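Long-range contact in mRNA interferase toxin YafQ (PDB 4MMG), which cleaves mRNA at lysine codons on the ribosome as the toxin of a type II toxin-antitoxin pair, arresting translation elongation and bacterial growth: residues Q6-V19 with L73-T87. The protein carries 1 engineered substitution. Numbering follows the deposited sequence.
With SO4 (sulfate ion), chain E.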
ATOM      1  N   GLN A   6      -2.903 -19.680   7.399  1.00 29.31           N
ATOM      2  CA  GLN A   6      -3.816 -18.657   6.918  1.00 25.91           C
ATOM      3  C   GLN A   6      -3.095 -17.326   6.906  1.00 25.22           C
ATOM      4  O   GLN A   6      -2.502 -16.928   7.907  1.00 23.81           O
ATOM      5  CB  GLN A   6      -5.041 -18.548   7.822  1.00 25.05           C
ATOM      6  CG  GLN A   6      -5.873 -19.809   7.912  1.00 28.10           C
ATOM      7  CD  GLN A   6      -7.255 -19.530   8.458  1.00 24.92           C
ATOM      8  OE1 GLN A   6      -7.969 -18.663   7.956  1.00 26.90           O
ATOM      9  NE2 GLN A   6      -7.636 -20.252   9.501  1.00 25.78           N
ATOM     10  N   ARG A   7      -3.146 -16.638   5.767  0.56 21.24           N
ATOM     11  CA  ARG A   7      -2.532 -15.319   5.641  0.56 20.70           C
ATOM     12  C   ARG A   7      -3.285 -14.305   6.494  0.56 19.84           C
ATOM     13  O   ARG A   7      -4.514 -14.267   6.491  0.56 20.84           O
ATOM     14  CB  ARG A   7      -2.514 -14.871   4.177  0.56 21.31           C
ATOM     15  CG  ARG A   7      -1.932 -13.477   3.949  0.56 19.86           C
ATOM     16  CD  ARG A   7      -2.106 -13.019   2.497  0.56 19.94           C
ATOM     17  NE  ARG A   7      -1.184 -13.689   1.579  0.56 23.43           N
ATOM     18  CZ  ARG A   7      -1.371 -13.805   0.264  0.56 23.77           C
ATOM     19  NH1 ARG A   7      -2.460 -13.300  -0.319  0.56 16.80           N
ATOM     20  NH2 ARG A   7      -0.465 -14.432  -0.473  0.56 22.19           N
ATOM     21  N   ASP A   8      -2.540 -13.484   7.224  1.00 16.08           N
ATOM     22  CA  ASP A   8      -3.155 -12.491   8.091  1.00 15.13           C
ATOM     23  C   ASP A   8      -3.278 -11.129   7.405  1.00 15.62           C
ATOM     24  O   ASP A   8      -2.935 -10.977   6.237  1.00 18.96           O
ATOM     25  CB  ASP A   8      -2.397 -12.387   9.423  1.00 15.63           C
ATOM     26  CG  ASP A   8      -1.108 -11.572   9.337  1.00 19.88           C
ATOM     27  OD1 ASP A   8      -0.701 -11.112   8.248  1.00 17.40           O
ATOM     28  OD2 ASP A   8      -0.477 -11.388  10.396  1.00 18.68           O
ATOM     29  N   ILE A   9      -3.779 -10.139   8.121  1.00 11.71           N
ATOM     30  CA  ILE A   9      -3.782  -8.776   7.610  1.00 10.52           C
ATOM     31  C   ILE A   9      -3.155  -7.930   8.686  1.00 11.96           C
ATOM     32  O   ILE A   9      -3.544  -8.029   9.853  1.00 13.85           O
ATOM     33  CB  ILE A   9      -5.196  -8.246   7.340  1.00 11.89           C
ATOM     34  CG1 ILE A   9      -5.937  -9.145   6.348  1.00 11.65           C
ATOM     35  CG2 ILE A   9      -5.123  -6.831   6.778  1.00 16.90           C
ATOM     36  CD1 ILE A   9      -7.404  -8.801   6.218  1.00 16.26           C
ATOM     37  N   GLU A  10      -2.180  -7.109   8.312  1.00  9.96           N
ATOM     38  CA  GLU A  10      -1.487  -6.269   9.283  1.00 10.57           C
ATOM     39  C   GLU A  10      -1.430  -4.821   8.818  1.00 10.49           C
ATOM     40  O   GLU A  10      -1.393  -4.538   7.616  1.00 11.48           O
ATOM     41  CB  GLU A  10      -0.062  -6.773   9.526  1.00 11.96           C
ATOM     42  CG  GLU A  10       0.024  -8.241   9.911  1.00 14.07           C
ATOM     43  CD  GLU A  10       1.451  -8.706  10.128  1.00 16.45           C
ATOM     44  OE1 GLU A  10       2.392  -7.891   9.988  1.00 16.69           O
ATOM     45  OE2 GLU A  10       1.635  -9.899  10.443  1.00 18.52           O
ATOM     46  N   TYR A  11      -1.413  -3.911   9.787  1.00 10.06           N
ATOM     47  CA  TYR A  11      -1.273  -2.488   9.522  1.00 10.39           C
ATOM     48  C   TYR A  11      -0.182  -1.955  10.426  1.00 12.37           C
ATOM     49  O   TYR A  11      -0.302  -2.044  11.650  1.00 11.67           O
ATOM     50  CB  TYR A  11      -2.581  -1.749   9.826  1.00 11.05           C
ATOM     51  CG  TYR A  11      -3.770  -2.241   9.043  1.00 12.58           C
ATOM     52  CD1 TYR A  11      -4.496  -3.349   9.460  1.00 13.38           C
ATOM     53  CD2 TYR A  11      -4.163  -1.605   7.877  1.00 14.11           C
ATOM     54  CE1 TYR A  11      -5.580  -3.807   8.736  1.00 16.08           C
ATOM     55  CE2 TYR A  11      -5.242  -2.055   7.150  1.00 16.35           C
ATOM     56  CZ  TYR A  11      -5.950  -3.148   7.585  1.00 17.87           C
ATOM     57  OH  TYR A  11      -7.028  -3.595   6.852  1.00 19.51           O
ATOM     58  N   SER A  12       0.888  -1.406   9.860  1.00  9.82           N
ATOM     59  CA  SER A  12       1.917  -0.808  10.701  1.00  9.62           C
ATOM     60  C   SER A  12       1.336   0.389  11.446  1.00 10.73           C
ATOM     61  O   SER A  12       0.337   0.983  11.014  1.00 11.46           O
ATOM     62  CB  SER A  12       3.098  -0.344   9.862  1.00 11.76           C
ATOM     63  OG  SER A  12       2.734   0.819   9.148  1.00 10.07           O
ATOM     64  N   GLY A  13       1.954   0.753  12.567  1.00 10.38           N
ATOM     65  CA  GLY A  13       1.546   1.951  13.275  1.00 13.34           C
ATOM     66  C   GLY A  13       1.638   3.176  12.381  1.00 11.65           C
ATOM     67  O   GLY A  13       0.753   4.033  12.389  1.00 14.87           O
ATOM     68  N   GLN A  14       2.697   3.245  11.581  1.00 10.18           N
ATOM     69  CA  GLN A  14       2.860   4.369  10.669  1.00 10.65           C
ATOM     70  C   GLN A  14       1.746   4.422   9.623  1.00 12.05           C
ATOM     71  O   GLN A  14       1.309   5.510   9.244  1.00 11.58           O
ATOM     72  CB  GLN A  14       4.227   4.331   9.993  1.00 11.62           C
ATOM     73  CG  GLN A  14       4.530   5.579   9.183  1.00 13.36           C
ATOM     74  CD  GLN A  14       4.542   6.827  10.043  1.00 16.72           C
ATOM     75  OE1 GLN A  14       5.133   6.844  11.126  1.00 19.16           O
ATOM     76  NE2 GLN A  14       3.872   7.873   9.581  1.00 13.83           N
ATOM     77  N   TYR A  15       1.270   3.260   9.174  1.00 11.94           N
ATOM     78  CA  TYR A  15       0.208   3.229   8.168  1.00  9.89           C
ATOM     79  C   TYR A  15      -1.034   3.965   8.643  1.00 10.49           C
ATOM     80  O   TYR A  15      -1.646   4.726   7.893  1.00 11.02           O
ATOM     81  CB  TYR A  15      -0.166   1.797   7.784  1.00 10.15           C
ATOM     82  CG  TYR A  15      -1.073   1.751   6.575  1.00  9.40           C
ATOM     83  CD1 TYR A  15      -0.560   1.962   5.311  1.00 12.60           C
ATOM     84  CD2 TYR A  15      -2.438   1.520   6.699  1.00 12.32           C
ATOM     85  CE1 TYR A  15      -1.356   1.934   4.201  1.00 11.58           C
ATOM     86  CE2 TYR A  15      -3.261   1.488   5.570  1.00 10.67           C
ATOM     87  CZ  TYR A  15      -2.700   1.704   4.324  1.00 11.29           C
ATOM     88  OH  TYR A  15      -3.453   1.680   3.167  1.00 11.98           O
ATOM     89  N   SER A  16      -1.407   3.746   9.897  1.00 12.30           N
ATOM     90  CA  SER A  16      -2.584   4.400  10.443  1.00 11.90           C
ATOM     91  C   SER A  16      -2.426   5.920  10.454  1.00 11.07           C
ATOM     92  O   SER A  16      -3.372   6.640  10.144  1.00 13.29           O
ATOM     93  CB  SER A  16      -2.879   3.872  11.845  1.00 16.67           C
ATOM     94  OG  SER A  16      -3.143   2.483  11.778  1.00 21.37           O
ATOM     95  N   LYS A  17      -1.230   6.394  10.798  1.00 12.67           N
ATOM     96  CA  LYS A  17      -0.949   7.828  10.766  1.00 13.32           C
ATOM     97  C   LYS A  17      -1.034   8.338   9.331  1.00 11.75           C
ATOM     98  O   LYS A  17      -1.624   9.388   9.067  1.00 12.46           O
ATOM     99  CB  LYS A  17       0.431   8.123  11.346  1.00 13.18           C
ATOM    100  CG  LYS A  17       0.569   7.816  12.831  1.00 16.78           C
ATOM    101  CD  LYS A  17       1.957   8.179  13.321  1.00 19.49           C
ATOM    102  CE  LYS A  17       2.112   7.870  14.805  1.00 24.13           C
ATOM    103  NZ  LYS A  17       3.433   8.317  15.314  1.00 33.84           N
ATOM    104  N   ASP A  18      -0.462   7.574   8.404  1.00 11.20           N
ATOM    105  CA  ASP A  18      -0.487   7.951   6.990  1.00 10.84           C
ATOM    106  C   ASP A  18      -1.914   8.076   6.450  1.00 12.15           C
ATOM    107  O   ASP A  18      -2.222   8.991   5.683  1.00 10.37           O
ATOM    108  CB  ASP A  18       0.278   6.921   6.151  1.00 11.09           C
ATOM    109  CG  ASP A  18       1.783   6.977   6.360  1.00 11.09           C
ATOM    110  OD1 ASP A  18       2.290   7.918   7.013  1.00 11.06           O
ATOM    111  OD2 ASP A  18       2.469   6.070   5.844  1.00 11.44           O
ATOM    112  N   VAL A  19      -2.781   7.151   6.843  1.00 10.31           N
ATOM    113  CA  VAL A  19      -4.163   7.172   6.392  1.00 12.08           C
ATOM    114  C   VAL A  19      -4.882   8.412   6.924  1.00 11.67           C
ATOM    115  O   VAL A  19      -5.612   9.081   6.183  1.00 12.21           O
ATOM    116  CB  VAL A  19      -4.909   5.876   6.779  1.00 12.29           C
ATOM    117  CG1 VAL A  19      -6.415   6.038   6.590  1.00 15.22           C
ATOM    118  CG2 VAL A  19      -4.386   4.704   5.966  1.00 14.12           C
ATOM    119  N   LEU A  73       1.070   3.297  -2.291  1.00  8.60           N
ATOM    120  CA  LEU A  73       0.901   2.363  -1.185  1.00  7.73           C
ATOM    121  C   LEU A  73       2.112   1.441  -1.150  1.00  8.52           C
ATOM    122  O   LEU A  73       2.427   0.798  -2.157  1.00 10.29           O
ATOM    123  CB  LEU A  73      -0.361   1.527  -1.370  1.00  9.96           C
ATOM    124  CG  LEU A  73      -0.482   0.352  -0.391  1.00  8.71           C
ATOM    125  CD1 LEU A  73      -0.712   0.860   1.014  1.00  9.99           C
ATOM    126  CD2 LEU A  73      -1.586  -0.627  -0.788  1.00 10.74           C
ATOM    127  N   ILE A  74       2.799   1.393  -0.007  1.00  7.73           N
ATOM    128  CA  ILE A  74       3.866   0.426   0.223  1.00  8.69           C
ATOM    129  C   ILE A  74       3.305  -0.665   1.134  1.00 10.04           C
ATOM    130  O   ILE A  74       2.749  -0.388   2.211  1.00  9.18           O
ATOM    131  CB  ILE A  74       5.112   1.053   0.880  1.00  8.72           C
ATOM    132  CG1 ILE A  74       5.774   2.057  -0.063  1.00  9.48           C
ATOM    133  CG2 ILE A  74       6.107  -0.032   1.262  1.00  9.49           C
ATOM    134  CD1 ILE A  74       6.940   2.810   0.574  1.00 10.52           C
ATOM    135  N   TYR A  75       3.426  -1.906   0.688  1.00  7.91           N
ATOM    136  CA  TYR A  75       2.890  -3.042   1.431  1.00  8.92           C
ATOM    137  C   TYR A  75       3.820  -4.251   1.285  1.00 10.38           C
ATOM    138  O   TYR A  75       4.668  -4.296   0.389  1.00 10.86           O
ATOM    139  CB  TYR A  75       1.463  -3.375   0.955  1.00  9.95           C
ATOM    140  CG  TYR A  75       1.431  -3.922  -0.451  1.00 10.18           C
ATOM    141  CD1 TYR A  75       1.484  -3.075  -1.548  1.00  9.88           C
ATOM    142  CD2 TYR A  75       1.382  -5.291  -0.676  1.00  9.95           C
ATOM    143  CE1 TYR A  75       1.476  -3.576  -2.842  1.00  8.88           C
ATOM    144  CE2 TYR A  75       1.379  -5.803  -1.948  1.00  9.10           C
ATOM    145  CZ  TYR A  75       1.432  -4.946  -3.028  1.00  9.24           C
ATOM    146  OH  TYR A  75       1.429  -5.481  -4.294  1.00 10.54           O
ATOM    147  N   LYS A  76       3.662  -5.234   2.165  1.00  9.81           N
ATOM    148  CA  LYS A  76       4.399  -6.483   2.045  1.00  9.76           C
ATOM    149  C   LYS A  76       3.399  -7.607   1.854  1.00 10.99           C
ATOM    150  O   LYS A  76       2.347  -7.615   2.496  1.00 11.37           O
ATOM    151  CB  LYS A  76       5.269  -6.733   3.282  1.00 10.66           C
ATOM    152  CG  LYS A  76       5.916  -8.120   3.299  1.00 13.04           C
ATOM    153  CD  LYS A  76       6.874  -8.282   4.466  1.00 14.79           C
ATOM    154  CE  LYS A  76       8.172  -7.540   4.225  1.00 19.22           C
ATOM    155  NZ  LYS A  76       9.085  -7.669   5.398  1.00 19.77           N
ATOM    156  N   LEU A  77       3.707  -8.530   0.951  1.00 11.13           N
ATOM    157  CA  LEU A  77       2.840  -9.677   0.722  1.00 12.79           C
ATOM    158  C   LEU A  77       3.656 -10.960   0.628  1.00 14.34           C
ATOM    159  O   LEU A  77       4.487 -11.123  -0.275  1.00 15.90           O
ATOM    160  CB  LEU A  77       1.999  -9.492  -0.545  1.00 12.37           C
ATOM    161  CG  LEU A  77       1.009 -10.618  -0.843  1.00 13.45           C
ATOM    162  CD1 LEU A  77      -0.079 -10.653   0.207  1.00 15.72           C
ATOM    163  CD2 LEU A  77       0.415 -10.417  -2.222  1.00 17.97           C
ATOM    164  N   THR A  78       3.432 -11.853   1.587  1.00 14.39           N
ATOM    165  CA  THR A  78       3.986 -13.201   1.529  1.00 17.04           C
ATOM    166  C   THR A  78       2.842 -14.204   1.645  1.00 16.60           C
ATOM    167  O   THR A  78       1.670 -13.818   1.708  1.00 16.49           O
ATOM    168  CB  THR A  78       4.986 -13.446   2.668  1.00 16.81           C
ATOM    169  OG1 THR A  78       4.275 -13.555   3.907  1.00 17.91           O
ATOM    170  CG2 THR A  78       6.004 -12.316   2.749  1.00 18.02           C
ATOM    171  N   ASP A  79       3.172 -15.491   1.675  1.00 18.83           N
ATOM    172  CA  ASP A  79       2.139 -16.504   1.868  1.00 22.95           C
ATOM    173  C   ASP A  79       1.506 -16.389   3.257  1.00 22.44           C
ATOM    174  O   ASP A  79       0.357 -16.784   3.457  1.00 27.09           O
ATOM    175  CB  ASP A  79       2.701 -17.913   1.661  1.00 24.07           C
ATOM    176  CG  ASP A  79       3.095 -18.183   0.219  1.00 32.50           C
ATOM    177  OD1 ASP A  79       2.714 -17.393  -0.670  1.00 33.67           O
ATOM    178  OD2 ASP A  79       3.789 -19.194  -0.025  1.00 38.92           O
ATOM    179  N   LYS A  80       2.258 -15.826   4.201  1.00 20.15           N
ATOM    180  CA  LYS A  80       1.837 -15.750   5.597  1.00 22.47           C
ATOM    181  C   LYS A  80       1.195 -14.421   5.985  1.00 20.83           C
ATOM    182  O   LYS A  80       0.404 -14.358   6.926  1.00 21.63           O
ATOM    183  CB  LYS A  80       3.026 -16.000   6.524  1.00 26.58           C
ATOM    184  CG  LYS A  80       3.601 -17.396   6.432  1.00 33.61           C
ATOM    185  CD  LYS A  80       4.653 -17.617   7.502  1.00 39.27           C
ATOM    186  CE  LYS A  80       5.305 -18.973   7.322  1.00 42.62           C
ATOM    187  NZ  LYS A  80       4.300 -19.980   6.881  1.00 46.60           N
ATOM    188  N   LEU A  81       1.545 -13.348   5.289  1.00 19.36           N
ATOM    189  CA  LEU A  81       1.068 -12.046   5.735  1.00 16.36           C
ATOM    190  C   LEU A  81       0.810 -11.067   4.609  1.00 13.43           C
ATOM    191  O   LEU A  81       1.464 -11.108   3.558  1.00 14.23           O
ATOM    192  CB  LEU A  81       2.025 -11.438   6.772  1.00 20.82           C
ATOM    193  CG  LEU A  81       3.422 -10.953   6.383  1.00 21.71           C
ATOM    194  CD1 LEU A  81       3.403  -9.545   5.787  1.00 21.76           C
ATOM    195  CD2 LEU A  81       4.338 -10.981   7.600  1.00 24.24           C
ATOM    196  N   LEU A  82      -0.172 -10.202   4.836  1.00 10.38           N
ATOM    197  CA  LEU A  82      -0.329  -8.992   4.042  1.00 10.81           C
ATOM    198  C   LEU A  82      -0.185  -7.851   5.026  1.00 11.27           C
ATOM    199  O   LEU A  82      -0.951  -7.759   5.981  1.00 12.65           O
ATOM    200  CB  LEU A  82      -1.706  -8.944   3.390  1.00  9.92           C
ATOM    201  CG  LEU A  82      -2.189  -7.586   2.863  1.00 10.35           C
ATOM    202  CD1 LEU A  82      -1.282  -7.040   1.762  1.00 12.29           C
ATOM    203  CD2 LEU A  82      -3.626  -7.704   2.357  1.00 12.00           C
ATOM    204  N   ARG A  83       0.802  -6.992   4.812  1.00  9.73           N
ATOM    205  CA  ARG A  83       1.043  -5.890   5.738  1.00  9.65           C
ATOM    206  C   ARG A  83       1.014  -4.548   5.010  1.00 10.50           C
ATOM    207  O   ARG A  83       1.821  -4.291   4.113  1.00 11.71           O
ATOM    208  CB  ARG A  83       2.381  -6.074   6.459  1.00 11.32           C
ATOM    209  CG  ARG A  83       2.752  -4.941   7.400  1.00 12.75           C
ATOM    210  CD  ARG A  83       4.015  -5.301   8.177  1.00 14.53           C
ATOM    211  NE  ARG A  83       4.378  -4.284   9.155  1.00 14.35           N
ATOM    212  CZ  ARG A  83       4.000  -4.305  10.432  1.00 17.06           C
ATOM    213  NH1 ARG A  83       3.241  -5.295  10.892  1.00 14.53           N
ATOM    214  NH2 ARG A  83       4.380  -3.332  11.253  1.00 17.10           N
ATOM    215  N   PHE A  84       0.060  -3.705   5.388  1.00  8.09           N
ATOM    216  CA  PHE A  84       0.007  -2.341   4.879  1.00  8.21           C
ATOM    217  C   PHE A  84       1.013  -1.493   5.648  1.00  9.86           C
ATOM    218  O   PHE A  84       0.895  -1.324   6.863  1.00  9.72           O
ATOM    219  CB  PHE A  84      -1.417  -1.805   4.994  1.00  8.29           C
ATOM    220  CG  PHE A  84      -2.396  -2.564   4.149  1.00  7.86           C
ATOM    221  CD1 PHE A  84      -2.419  -2.391   2.777  1.00  9.23           C
ATOM    222  CD2 PHE A  84      -3.269  -3.470   4.723  1.00 10.37           C
ATOM    223  CE1 PHE A  84      -3.308  -3.095   1.987  1.00 10.72           C
ATOM    224  CE2 PHE A  84      -4.164  -4.185   3.946  1.00 10.00           C
ATOM    225  CZ  PHE A  84      -4.187  -3.993   2.569  1.00 10.63           C
ATOM    226  N   GLU A  85       2.014  -0.970   4.946  1.00  9.79           N
ATOM    227  CA  GLU A  85       3.177  -0.375   5.605  1.00  9.93           C
ATOM    228  C   GLU A  85       3.198   1.150   5.646  1.00 10.30           C
ATOM    229  O   GLU A  85       3.373   1.737   6.716  1.00 10.66           O
ATOM    230  CB  GLU A  85       4.466  -0.914   4.982  1.00  9.99           C
ATOM    231  CG  GLU A  85       5.717  -0.542   5.739  1.00 11.98           C
ATOM    232  CD  GLU A  85       5.809  -1.206   7.104  1.00 12.97           C
ATOM    233  OE1 GLU A  85       5.117  -2.216   7.352  1.00 12.59           O
ATOM    234  OE2 GLU A  85       6.597  -0.705   7.947  1.00 17.64           O
ATOM    235  N   ARG A  86       3.066   1.787   4.485  1.00  9.42           N
ATOM    236  CA  ARG A  86       2.997   3.245   4.398  1.00  9.29           C
ATOM    237  C   ARG A  86       2.121   3.653   3.231  1.00  9.24           C
ATOM    238  O   ARG A  86       1.936   2.884   2.282  1.00  9.40           O
ATOM    239  CB  ARG A  86       4.388   3.868   4.196  1.00 10.01           C
ATOM    240  CG  ARG A  86       5.286   3.839   5.426  1.00 11.95           C
ATOM    241  CD  ARG A  86       6.129   5.097   5.532  1.00 14.84           C
ATOM    242  NE  ARG A  86       5.310   6.292   5.732  1.00 12.11           N
ATOM    243  CZ  ARG A  86       5.783   7.534   5.712  1.00 13.05           C
ATOM    244  NH1 ARG A  86       7.071   7.752   5.486  1.00 16.35           N
ATOM    245  NH2 ARG A  86       4.964   8.557   5.895  1.00 15.56           N
ATOM    246  N   THR A  87       1.587   4.865   3.300  1.00  9.26           N
ATOM    247  CA  THR A  87       0.952   5.466   2.134  1.00  9.62           C
ATOM    248  C   THR A  87       1.172   6.975   2.124  1.00 10.25           C
ATOM    249  O   THR A  87       1.193   7.616   3.177  1.00 12.36           O
ATOM    250  CB  THR A  87      -0.550   5.089   2.025  1.00 10.50           C
ATOM    251  OG1 THR A  87      -1.050   5.499   0.750  1.00  9.74           O
ATOM    252  CG2 THR A  87      -1.373   5.753   3.118  1.00 11.09           C
TER
HETATM  253  S   SO4 E 103       7.342  -1.350  11.455  1.00 30.95           S
HETATM  254  O1  SO4 E 103       8.315  -0.388  10.942  1.00 34.36           O
HETATM  255  O2  SO4 E 103       6.587  -1.934  10.344  1.00 21.71           O
HETATM  256  O3  SO4 E 103       6.443  -0.661  12.379  1.00 29.79           O
HETATM  257  O4  SO4 E 103       8.043  -2.416  12.163  1.00 37.28           O
HETATM  258  O   HOH W   1       0.133 -16.287   8.804  1.00 30.03           O
HETATM  259  O   HOH W   2      -0.484  10.156   3.867  1.00 13.87           O
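D18 and R86 meet side-on: NE of R86 donates almost straight (168°) to the syn lone pair of D18 OD2 at 2.9 Å, while R86 NH2 reaches D18 OD1. Each carboxylate oxygen takes a second donor, OD2 the backbone N of T87 at 2.9 Å and OD1 the amide NE2 of Q14, which arrives from the face opposite R86 NH2. Four bonds thus fix the carboxylate's rotation and would probably stabilise its charge. Beside it, Y15, with CG anti to the backbone N (chi1 -170°), turns one ring face to F84 CB, a CH-pi contact with the carbon 3.6 Å from the centroid and practically on the normal; the two rings themselves are oblique. Y11 completes this aromatic cluster, its ring near parallel to that of F84 but slid so far that they barely overlap.

On the other face of the sheet, the extended R83 sends NH1 to E10 OE1 at 2.9 Å and NE to E85 OE1; its NH2 hydrogen-bonds to a sulfate ion, probably from the crystallisation liquor. S12 OG joins strand to helix, donating to E85 O at 2.7 Å and accepting from Y15 N as the N-cap.

Parallel pairing sets E10 beside R83 and Y11 beside F84, and S12 N continues it to F84 O at 3.0 Å; the following helix brings Y15 and D18 to the strand. Helix 29-40 packs against Y11 and Y15. Strand 8-11, paired with 81-88, is outermost on its side of the mixed sheet, with helix 13-24 directly following, the arrangement of the RelE-family toxin fold.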